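Local coordinates for secreted protein (Streptomyces lividans TK24, PDB 5LXZ) that binds copper and probably acts as a metalloradical oxidase of the galactose oxidase-like AA5 family, at residues P6-K9 and A10-K14; G328-V332 and E333-F337; S574-L578 and V579-W583. The protein carries 1 engineered substitution. All coordinates share one frame; numbering follows the deposited sequence.

Interaction 1 (P6-K9 and A10-K14); sequences PEYK and AANGK
Asn-12 lies over one face of the Tyr-8 ring, one helical turn further on. Its ND2 stands 3.3 Å above the ring plane, close to the ring centre, and its CB makes a CH-pi contact with the same face, 4.1 Å from the centroid. The amide is tilted by 41° to the ring rather than laid flat on it. Tyr-8 chi1 (-175°) swings the ring beside its own carbonyl carbon, under the Asn-12 amide.

The backbone bonds follow helical spacing: Ala-10 N donates to Pro-6 O at 2.9 Å, Ala-11 N chiefly to Glu-7 O, and Gly-13 N to Lys-9 O at 2.8 Å. Tyr-8 O receives three weak bonds, from Ala-11 N, Asn-12 N and Asn-12 ND2, the last at 3.1 Å, so the amide over the ring also makes a weak bond to the carbonyl of the same tyrosine.

Among the aliphatic contacts, Lys-9 and Lys-14 run side by side and point the same way, with CD of Lys-9 3.8 Å from CD of Lys-14. The Lys-14 ammonium bonds Asn-4 OD1, and that of Lys-9 reaches Asn-4 O weakly.

Gly-13, with positive phi, is the first residue to leave helical angles and ends the helix. This is the C-terminal end of a short surface helix, 6-12, handing the chain to strand 14-18 at the edge of a four-stranded antiparallel sheet, as in a beta-propeller blade.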
ATOM      1  N   PRO A   6      -6.713  31.523 -16.172  1.00 20.13           N
ATOM      2  CA  PRO A   6      -6.615  30.537 -17.271  1.00 19.54           C
ATOM      3  C   PRO A   6      -5.182  30.106 -17.622  1.00 18.94           C
ATOM      4  O   PRO A   6      -4.915  28.915 -17.792  1.00 17.70           O
ATOM      5  CB  PRO A   6      -7.289  31.274 -18.456  1.00 21.36           C
ATOM      6  CG  PRO A   6      -8.215  32.251 -17.789  1.00 21.96           C
ATOM      7  CD  PRO A   6      -7.459  32.735 -16.601  1.00 21.23           C
ATOM      8  N   GLU A   7      -4.265  31.061 -17.688  1.00 19.18           N
ATOM      9  CA  GLU A   7      -2.873  30.786 -18.008  1.00 18.58           C
ATOM     10  C   GLU A   7      -2.196  29.871 -16.955  1.00 16.85           C
ATOM     11  O   GLU A   7      -1.481  28.907 -17.326  1.00 16.10           O
ATOM     12  CB  GLU A   7      -2.074  32.096 -18.215  1.00 21.79           C
ATOM     13  CG  GLU A   7      -2.098  33.129 -17.069  0.50 23.59           C
ATOM     14  CD  GLU A   7      -3.264  34.142 -17.089  0.50 25.20           C
ATOM     15  OE1 GLU A   7      -4.359  33.880 -17.693  1.00 26.65           O
ATOM     16  OE2 GLU A   7      -3.077  35.216 -16.459  0.50 26.00           O
ATOM     17  N   TYR A   8      -2.453  30.169 -15.688  1.00 14.59           N
ATOM     18  CA  TYR A   8      -1.874  29.395 -14.591  1.00 13.72           C
ATOM     19  C   TYR A   8      -2.397  27.948 -14.658  1.00 13.56           C
ATOM     20  O   TYR A   8      -1.618  26.976 -14.569  1.00 12.67           O
ATOM     21  CB  TYR A   8      -2.207  30.024 -13.255  1.00 13.86           C
ATOM     22  CG  TYR A   8      -1.531  29.325 -12.110  1.00 13.79           C
ATOM     23  CD1 TYR A   8      -0.286  29.697 -11.667  1.00 15.26           C
ATOM     24  CD2 TYR A   8      -2.148  28.232 -11.506  1.00 13.41           C
ATOM     25  CE1 TYR A   8       0.328  29.025 -10.618  1.00 15.78           C
ATOM     26  CE2 TYR A   8      -1.553  27.572 -10.463  1.00 14.02           C
ATOM     27  CZ  TYR A   8      -0.316  27.931 -10.054  1.00 15.15           C
ATOM     28  OH  TYR A   8       0.309  27.273  -9.028  1.00 15.86           O
ATOM     29  N   LYS A   9      -3.708  27.811 -14.827  1.00 12.60           N
ATOM     30  CA  LYS A   9      -4.327  26.478 -14.882  1.00 12.60           C
ATOM     31  C   LYS A   9      -3.858  25.693 -16.085  1.00 13.15           C
ATOM     32  O   LYS A   9      -3.643  24.467 -16.029  1.00 12.38           O
ATOM     33  CB  LYS A   9      -5.842  26.587 -14.850  1.00 13.11           C
ATOM     34  CG  LYS A   9      -6.325  27.148 -13.521  1.00 14.31           C
ATOM     35  CD  LYS A   9      -7.826  27.186 -13.374  1.00 16.05           C
ATOM     36  CE  LYS A   9      -8.461  28.035 -14.466  1.00 17.36           C
ATOM     37  NZ  LYS A   9      -9.875  28.407 -14.158  1.00 18.74           N
ATOM     38  N   ALA A  10      -3.685  26.371 -17.213  1.00 13.36           N
ATOM     39  CA  ALA A  10      -3.162  25.673 -18.406  1.00 13.35           C
ATOM     40  C   ALA A  10      -1.767  25.079 -18.214  1.00 13.69           C
ATOM     41  O   ALA A  10      -1.434  24.065 -18.860  1.00 14.85           O
ATOM     42  CB  ALA A  10      -3.148  26.612 -19.609  1.00 14.04           C
ATOM     43  N   ALA A  11      -0.976  25.675 -17.330  1.00 12.71           N
ATOM     44  CA  ALA A  11       0.362  25.212 -17.036  1.00 13.93           C
ATOM     45  C   ALA A  11       0.374  24.249 -15.822  1.00 12.93           C
ATOM     46  O   ALA A  11       1.197  23.344 -15.777  1.00 14.22           O
ATOM     47  CB  ALA A  11       1.272  26.374 -16.781  1.00 14.25           C
ATOM     48  N   ASN A  12      -0.543  24.442 -14.869  1.00 11.65           N
ATOM     49  CA  ASN A  12      -0.393  23.828 -13.534  1.00 10.44           C
ATOM     50  C   ASN A  12      -1.564  22.988 -13.075  1.00  9.78           C
ATOM     51  O   ASN A  12      -1.462  22.349 -12.039  1.00  9.66           O
ATOM     52  CB  ASN A  12      -0.114  24.918 -12.509  1.00 11.12           C
ATOM     53  CG  ASN A  12       1.192  25.587 -12.763  1.00 12.55           C
ATOM     54  OD1 ASN A  12       2.232  24.950 -12.708  1.00 13.34           O
ATOM     55  ND2 ASN A  12       1.160  26.880 -13.109  1.00 12.56           N
ATOM     56  N   GLY A  13      -2.661  23.022 -13.806  1.00  9.16           N
ATOM     57  CA  GLY A  13      -3.914  22.442 -13.352  1.00  9.83           C
ATOM     58  C   GLY A  13      -4.511  23.152 -12.162  1.00  9.96           C
ATOM     59  O   GLY A  13      -4.156  24.291 -11.858  1.00  9.30           O
ATOM     60  N   LYS A  14      -5.423  22.472 -11.476  1.00 10.34           N
ATOM     61  CA  LYS A  14      -6.197  23.093 -10.394  1.00 10.70           C
ATOM     62  C   LYS A  14      -6.707  22.034  -9.442  1.00  9.61           C
ATOM     63  O   LYS A  14      -7.143  20.975  -9.905  1.00 10.47           O
ATOM     64  CB  LYS A  14      -7.404  23.861 -10.959  1.00 12.93           C
ATOM     65  CG  LYS A  14      -8.236  24.504  -9.853  1.00 16.31           C
ATOM     66  CD  LYS A  14      -9.223  25.587 -10.282  1.00 19.10           C
ATOM     67  CE  LYS A  14     -10.219  25.857  -9.155  1.00 20.67           C
ATOM     68  NZ  LYS A  14      -9.598  26.392  -7.903  0.50 19.99           N
TER

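Interaction 2 (G328-V332 and E333-F337); sequences GVWDV and ETNKF
Trp-330 NE1 donates to Asn-335 OD1 at 3.0 Å, from a point 39° out of the amide's carbonyl plane although OD1 itself lies near the plane of the indole. The same oxygen accepts from a water that also donates to Val-332 O, and Asn-335 ND2 bonds Val-292 O, so both ends of the amide are engaged. Asp-331 OD1 gathers the turn: Thr-334 N approaches it at 3.1 Å, almost straight at hydrogen (167°) but from above the carboxylate plane, while Glu-333 N adds a weak bond. A second water links Asp-331 OD2 to Thr-334 OG1. That hydroxyl accepts from Lys-336 N at 3.2 Å, which defines an ST turn.

On the backbone, Asp-331 N donates to Lys-336 O at 2.8 Å, and Trp-330 faces Phe-337 as an antiparallel non-hydrogen-bonded pair.

Apolar contacts complete the hairpin. Val-332 CG2 rests 3.8 Å above the indole plane, over its centre, and Trp-330 CB meets Phe-337 CD1 at 3.7 Å. Phe-337 CZ comes within 3.4 Å of Gly-328 CA, and a CB on Gly-328 would collide with this ring. Replacing Trp-330 by an alanine is likely to leave Asn-335 OD1 without its indole donor and Val-332 CG2 without the ring face beneath it.

The turn joins strands 328-330 and 337-339, the last two of a four-stranded antiparallel sheet in a Kelch motif. Trp-330 reaches Ile-309 on the adjacent strand and, beyond its own sheet, Leu-260 and Val-262 of strand 259-262.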
ATOM      1  N   GLY A 328      14.373  -6.784  -5.209  1.00  6.35           N
ATOM      2  CA  GLY A 328      14.807  -7.915  -6.002  1.00  6.42           C
ATOM      3  C   GLY A 328      13.671  -8.552  -6.778  1.00  6.62           C
ATOM      4  O   GLY A 328      12.538  -8.151  -6.711  1.00  7.02           O
ATOM      5  N   VAL A 329      14.053  -9.605  -7.481  1.00  6.36           N
ATOM      6  CA  VAL A 329      13.156 -10.356  -8.342  1.00  6.89           C
ATOM      7  C   VAL A 329      12.923 -11.723  -7.716  1.00  6.66           C
ATOM      8  O   VAL A 329      13.876 -12.486  -7.445  1.00  7.39           O
ATOM      9  CB  VAL A 329      13.780 -10.531  -9.722  1.00  7.28           C
ATOM     10  CG1 VAL A 329      12.962 -11.446 -10.609  1.00  7.54           C
ATOM     11  CG2 VAL A 329      13.925  -9.170 -10.416  1.00  7.24           C
ATOM     12  N   TRP A 330      11.655 -12.025  -7.482  1.00  6.20           N
ATOM     13  CA  TRP A 330      11.238 -13.226  -6.795  1.00  6.27           C
ATOM     14  C   TRP A 330      10.536 -14.157  -7.755  1.00  6.41           C
ATOM     15  O   TRP A 330       9.472 -13.813  -8.291  1.00  6.52           O
ATOM     16  CB  TRP A 330      10.299 -12.824  -5.655  1.00  6.23           C
ATOM     17  CG  TRP A 330       9.773 -13.896  -4.783  1.00  6.43           C
ATOM     18  CD1 TRP A 330      10.300 -15.129  -4.537  1.00  6.82           C
ATOM     19  CD2 TRP A 330       8.571 -13.820  -4.004  1.00  6.57           C
ATOM     20  NE1 TRP A 330       9.491 -15.827  -3.682  1.00  6.59           N
ATOM     21  CE2 TRP A 330       8.438 -15.036  -3.313  1.00  6.70           C
ATOM     22  CE3 TRP A 330       7.618 -12.814  -3.789  1.00  6.76           C
ATOM     23  CZ2 TRP A 330       7.401 -15.271  -2.462  1.00  6.92           C
ATOM     24  CZ3 TRP A 330       6.581 -13.060  -2.961  1.00  6.87           C
ATOM     25  CH2 TRP A 330       6.465 -14.286  -2.280  1.00  7.15           C
ATOM     26  N   ASP A 331      11.081 -15.349  -7.959  1.00  6.87           N
ATOM     27  CA  ASP A 331      10.359 -16.392  -8.694  1.00  7.65           C
ATOM     28  C   ASP A 331       9.531 -17.107  -7.645  1.00  7.64           C
ATOM     29  O   ASP A 331      10.059 -17.832  -6.801  1.00  7.83           O
ATOM     30  CB  ASP A 331      11.357 -17.327  -9.323  1.00  8.16           C
ATOM     31  CG  ASP A 331      10.702 -18.409 -10.158  1.00  9.31           C
ATOM     32  OD1 ASP A 331       9.598 -18.860  -9.805  1.00 10.15           O
ATOM     33  OD2 ASP A 331      11.270 -18.782 -11.200  1.00 12.22           O
ATOM     34  N   VAL A 332       8.219 -16.865  -7.648  1.00  7.44           N
ATOM     35  CA  VAL A 332       7.370 -17.395  -6.615  1.00  7.73           C
ATOM     36  C   VAL A 332       7.284 -18.917  -6.690  1.00  7.71           C
ATOM     37  O   VAL A 332       7.144 -19.566  -5.675  1.00  8.08           O
ATOM     38  CB  VAL A 332       5.972 -16.760  -6.694  1.00  7.98           C
ATOM     39  CG1 VAL A 332       5.047 -17.324  -5.636  1.00  8.92           C
ATOM     40  CG2 VAL A 332       6.050 -15.245  -6.551  1.00  8.38           C
ATOM     41  N   GLU A 333       7.405 -19.476  -7.878  1.00  7.77           N
ATOM     42  CA  GLU A 333       7.274 -20.925  -8.014  1.00  8.23           C
ATOM     43  C   GLU A 333       8.501 -21.682  -7.500  1.00  7.86           C
ATOM     44  O   GLU A 333       8.338 -22.738  -6.898  1.00  8.53           O
ATOM     45  CB  GLU A 333       6.958 -21.287  -9.461  1.00  9.16           C
ATOM     46  CG  GLU A 333       5.652 -20.727  -9.962  1.00 10.28           C
ATOM     47  CD  GLU A 333       5.384 -21.075 -11.408  1.00 12.39           C
ATOM     48  OE1 GLU A 333       6.012 -20.449 -12.286  1.00 14.30           O
ATOM     49  OE2 GLU A 333       4.558 -22.026 -11.654  1.00 13.40           O
ATOM     50  N   THR A 334       9.707 -21.195  -7.746  1.00  7.62           N
ATOM     51  CA  THR A 334      10.925 -21.809  -7.180  1.00  8.24           C
ATOM     52  C   THR A 334      11.325 -21.272  -5.833  1.00  8.63           C
ATOM     53  O   THR A 334      12.107 -21.889  -5.102  1.00  9.69           O
ATOM     54  CB  THR A 334      12.143 -21.627  -8.102  1.00  8.22           C
ATOM     55  OG1 THR A 334      12.421 -20.226  -8.191  1.00  8.35           O
ATOM     56  CG2 THR A 334      11.903 -22.154  -9.497  1.00  8.27           C
ATOM     57  N   ASN A 335      10.804 -20.094  -5.548  1.00  7.76           N
ATOM     58  CA  ASN A 335      11.132 -19.297  -4.359  1.00  8.30           C
ATOM     59  C   ASN A 335      12.428 -18.518  -4.444  1.00  8.81           C
ATOM     60  O   ASN A 335      12.745 -17.819  -3.480  1.00  8.99           O
ATOM     61  CB  ASN A 335      11.037 -20.065  -3.047  1.00  8.55           C
ATOM     62  CG  ASN A 335      10.715 -19.154  -1.896  1.00  9.07           C
ATOM     63  OD1 ASN A 335       9.852 -18.277  -1.992  1.00  8.88           O
ATOM     64  ND2 ASN A 335      11.417 -19.338  -0.797  1.00  9.05           N
ATOM     65  N   LYS A 336      13.149 -18.631  -5.550  1.00  8.46           N
ATOM     66  CA  LYS A 336      14.429 -17.952  -5.709  1.00  9.13           C
ATOM     67  C   LYS A 336      14.229 -16.451  -5.680  1.00  9.01           C
ATOM     68  O   LYS A 336      13.264 -15.922  -6.252  1.00  8.71           O
ATOM     69  CB  LYS A 336      15.099 -18.354  -7.018  1.00 11.53           C
ATOM     70  CG  LYS A 336      16.528 -17.840  -7.126  1.00 14.27           C
ATOM     71  CD  LYS A 336      17.214 -18.437  -8.329  1.00 18.56           C
ATOM     72  CE  LYS A 336      18.571 -17.785  -8.539  1.00 22.10           C
ATOM     73  NZ  LYS A 336      19.154 -18.285  -9.820  1.00 25.92           N
ATOM     74  N   PHE A 337      15.134 -15.775  -4.977  1.00  8.10           N
ATOM     75  CA  PHE A 337      15.112 -14.331  -4.885  1.00  8.31           C
ATOM     76  C   PHE A 337      16.464 -13.810  -5.312  1.00  8.53           C
ATOM     77  O   PHE A 337      17.498 -14.229  -4.756  1.00 10.19           O
ATOM     78  CB  PHE A 337      14.787 -13.884  -3.478  1.00  7.76           C
ATOM     79  CG  PHE A 337      14.482 -12.400  -3.380  1.00  8.17           C
ATOM     80  CD1 PHE A 337      13.188 -11.966  -3.568  1.00  8.42           C
ATOM     81  CD2 PHE A 337      15.453 -11.480  -3.109  1.00  8.73           C
ATOM     82  CE1 PHE A 337      12.878 -10.627  -3.492  1.00  8.68           C
ATOM     83  CE2 PHE A 337      15.162 -10.137  -3.039  1.00  8.31           C
ATOM     84  CZ  PHE A 337      13.872  -9.711  -3.241  1.00  8.53           C
TER
HETATM   85  O   HOH W   1      13.987 -19.409 -10.312  1.00 11.53           O
HETATM   86  O   HOH W   2       7.596 -18.351 -11.802  1.00 15.72           O
HETATM   87  O   HOH W   3       7.369 -19.001  -3.027  1.00  9.16           O

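Interaction 3 (S574-L578 and V579-W583); sequences SGKNL and VQSGW
Gly-575 O is gripped by two backbone donors of the turn. Val-579 N approaches it at 2.9 Å, with 162° at the hydrogen, and Leu-578 N adds a second bond at 3.1 Å. This pair of bonds makes an alpha-turn that encloses a beta-turn, and residues 576-578 within it have helical backbone angles without forming a regular helix. At Val-579 (phi/psi -98°/82°) the chain leaves the helical path: a weak bond from Gln-580 N to Leu-578 O spans this residue in the form of an inverse gamma-turn, and Gln-580 CA offers a CA-H...O contact to Lys-576 O at 3.6 Å.

Lys-576 reaches across the turn to Ser-581. Its chain is extended until it bends at the last torsion, chi4, which turns NZ back to the residues after the turn. There NZ donates weakly to Ser-581 OG at 3.1 Å and more closely, at 2.8 Å, to a water. That water also accepts from Ser-581 N at 2.9 Å, so the ammonium reaches both the hydroxyl and, through the water, the backbone of one serine.

The turn lies in the connection between strands 567-571 and 582-590 of the galactose oxidase-like early set domain, where the chain enters the second of them at Gly-582. Ser-581 OG, which meets Lys-576 NZ only weakly, also meets the donor Arg-521 NH1 and is hydrogen-bonded to Pro-604 O.

Leu-578 and Val-579 supply the apolar contact, CG of Leu-578 standing 4.0 Å from CG2 of Val-579. Val-579 also touches Val-603 of strand 599-603. Arg-555 NH1 bonds Leu-578 O, while Arg-521 NH1 takes Val-579 O.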
ATOM      1  N   SER A 574      -0.163  -8.864 -26.501  1.00  8.33           N
ATOM      2  CA  SER A 574      -0.068 -10.204 -25.989  1.00  8.22           C
ATOM      3  C   SER A 574       0.608 -10.232 -24.616  1.00  8.11           C
ATOM      4  O   SER A 574       1.483  -9.437 -24.329  1.00  8.99           O
ATOM      5  CB  SER A 574       0.749 -11.080 -26.907  1.00  8.73           C
ATOM      6  OG  SER A 574       0.071 -11.223 -28.167  1.00  9.79           O
ATOM      7  N   GLY A 575       0.249 -11.246 -23.839  1.00  7.55           N
ATOM      8  CA  GLY A 575       0.974 -11.630 -22.638  1.00  7.45           C
ATOM      9  C   GLY A 575       0.169 -11.316 -21.380  1.00  7.03           C
ATOM     10  O   GLY A 575      -0.028 -10.157 -21.058  1.00  7.24           O
ATOM     11  N   LYS A 576      -0.337 -12.339 -20.706  1.00  7.53           N
ATOM     12  CA  LYS A 576      -1.077 -12.211 -19.467  1.00  7.98           C
ATOM     13  C   LYS A 576      -0.243 -11.659 -18.309  1.00  8.23           C
ATOM     14  O   LYS A 576      -0.797 -11.169 -17.345  1.00  8.75           O
ATOM     15  CB  LYS A 576      -1.646 -13.598 -19.123  1.00  8.60           C
ATOM     16  CG  LYS A 576      -2.629 -13.668 -17.978  1.00  9.35           C
ATOM     17  CD  LYS A 576      -3.243 -15.093 -17.879  1.00  9.71           C
ATOM     18  CE  LYS A 576      -3.976 -15.317 -16.587  1.00 10.91           C
ATOM     19  NZ  LYS A 576      -5.220 -14.541 -16.517  1.00 11.77           N
ATOM     20  N   ASN A 577       1.065 -11.744 -18.415  1.00  8.18           N
ATOM     21  CA  ASN A 577       1.907 -11.123 -17.397  1.00  8.67           C
ATOM     22  C   ASN A 577       1.964  -9.617 -17.554  1.00  9.54           C
ATOM     23  O   ASN A 577       2.367  -8.946 -16.614  1.00 12.04           O
ATOM     24  CB  ASN A 577       3.314 -11.673 -17.408  1.00  8.79           C
ATOM     25  CG  ASN A 577       3.400 -13.150 -17.064  1.00  9.28           C
ATOM     26  OD1 ASN A 577       2.514 -13.681 -16.413  1.00 11.58           O
ATOM     27  ND2 ASN A 577       4.449 -13.815 -17.526  1.00 10.27           N
ATOM     28  N   LEU A 578       1.693  -9.088 -18.735  1.00  7.96           N
ATOM     29  CA  LEU A 578       1.650  -7.690 -19.010  1.00  8.24           C
ATOM     30  C   LEU A 578       0.225  -7.162 -18.866  1.00  7.77           C
ATOM     31  O   LEU A 578      -0.041  -6.218 -18.118  1.00  9.02           O
ATOM     32  CB  LEU A 578       2.169  -7.437 -20.444  1.00  8.43           C
ATOM     33  CG  LEU A 578       2.064  -5.996 -20.961  1.00  8.98           C
ATOM     34  CD1 LEU A 578       2.871  -5.019 -20.094  1.00  9.39           C
ATOM     35  CD2 LEU A 578       2.423  -5.941 -22.437  1.00  9.82           C
ATOM     36  N   VAL A 579      -0.684  -7.701 -19.669  1.00  7.25           N
ATOM     37  CA  VAL A 579      -2.075  -7.310 -19.685  1.00  7.36           C
ATOM     38  C   VAL A 579      -2.814  -8.322 -18.825  1.00  7.52           C
ATOM     39  O   VAL A 579      -3.333  -9.310 -19.314  1.00  7.80           O
ATOM     40  CB  VAL A 579      -2.666  -7.262 -21.096  1.00  7.56           C
ATOM     41  CG1 VAL A 579      -4.016  -6.619 -21.036  1.00  7.69           C
ATOM     42  CG2 VAL A 579      -1.747  -6.500 -22.048  1.00  7.87           C
ATOM     43  N   GLN A 580      -2.787  -8.115 -17.513  1.00  7.53           N
ATOM     44  CA  GLN A 580      -3.501  -9.001 -16.571  1.00  8.17           C
ATOM     45  C   GLN A 580      -4.995  -8.982 -16.965  1.00  7.62           C
ATOM     46  O   GLN A 580      -5.524  -7.926 -17.335  1.00  8.79           O
ATOM     47  CB  GLN A 580      -3.277  -8.490 -15.136  1.00  9.58           C
ATOM     48  CG  GLN A 580      -1.801  -8.556 -14.735  1.00 11.38           C
ATOM     49  CD  GLN A 580      -1.454  -7.725 -13.495  1.00 14.17           C
ATOM     50  OE1 GLN A 580      -1.882  -6.581 -13.349  1.00 16.97           O
ATOM     51  NE2 GLN A 580      -0.698  -8.319 -12.580  1.00 16.78           N
ATOM     52  N   SER A 581      -5.659 -10.121 -16.819  1.00  7.14           N
ATOM     53  CA  SER A 581      -7.087 -10.138 -17.079  1.00  7.38           C
ATOM     54  C   SER A 581      -7.820  -9.244 -16.074  1.00  7.30           C
ATOM     55  O   SER A 581      -7.436  -9.105 -14.906  1.00  8.01           O
ATOM     56  CB  SER A 581      -7.578 -11.536 -16.936  1.00  8.47           C
ATOM     57  OG  SER A 581      -6.946 -12.368 -17.875  1.00 10.69           O
ATOM     58  N   GLY A 582      -8.868  -8.605 -16.548  1.00  7.26           N
ATOM     59  CA  GLY A 582      -9.602  -7.655 -15.764  1.00  7.20           C
ATOM     60  C   GLY A 582     -10.029  -6.470 -16.573  1.00  7.12           C
ATOM     61  O   GLY A 582      -9.937  -6.471 -17.800  1.00  7.59           O
ATOM     62  N   TRP A 583     -10.539  -5.483 -15.875  1.00  6.92           N
ATOM     63  CA  TRP A 583     -11.092  -4.300 -16.492  1.00  7.40           C
ATOM     64  C   TRP A 583     -10.072  -3.175 -16.472  1.00  7.11           C
ATOM     65  O   TRP A 583      -9.354  -2.989 -15.495  1.00  7.26           O
ATOM     66  CB  TRP A 583     -12.334  -3.872 -15.751  1.00  7.79           C
ATOM     67  CG  TRP A 583     -13.514  -4.721 -15.996  1.00  8.60           C
ATOM     68  CD1 TRP A 583     -13.801  -5.931 -15.399  1.00  9.33           C
ATOM     69  CD2 TRP A 583     -14.561  -4.472 -16.922  1.00  9.37           C
ATOM     70  NE1 TRP A 583     -15.007  -6.393 -15.855  1.00  9.97           N
ATOM     71  CE2 TRP A 583     -15.489  -5.528 -16.793  1.00  9.83           C
ATOM     72  CE3 TRP A 583     -14.826  -3.435 -17.801  1.00 10.42           C
ATOM     73  CZ2 TRP A 583     -16.666  -5.571 -17.526  1.00 11.12           C
ATOM     74  CZ3 TRP A 583     -15.968  -3.487 -18.548  1.00 11.76           C
ATOM     75  CH2 TRP A 583     -16.882  -4.542 -18.399  1.00 11.74           C
TER
HETATM   76  O   HOH W   4      -4.372 -12.187 -15.206  1.00  9.02           O

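Overall arrangement
The three contacts are local, one helix end and two turns, set in series along the chain, and none touches another. Interactions 2 and 3 lie nearest together, their centres about 20 Å apart and their nearest atoms about 9 Å; Asn-577 and Gln-580 of interaction 3 bear on Leu-303, in the sheet that also holds strand 328-330, so the early set domain meets that Kelch blade. Interaction 1 is remote, its centre about 46 Å from the centre of interaction 2 and about 36 Å from that of interaction 3. None supplies a copper ligand: one site uses Tyr-248, Tyr-460, His-461 and His-548, the other Asp-53 and Glu-101. Strand 462-466, directly after His-461, shares the sheet that 10-14 enters.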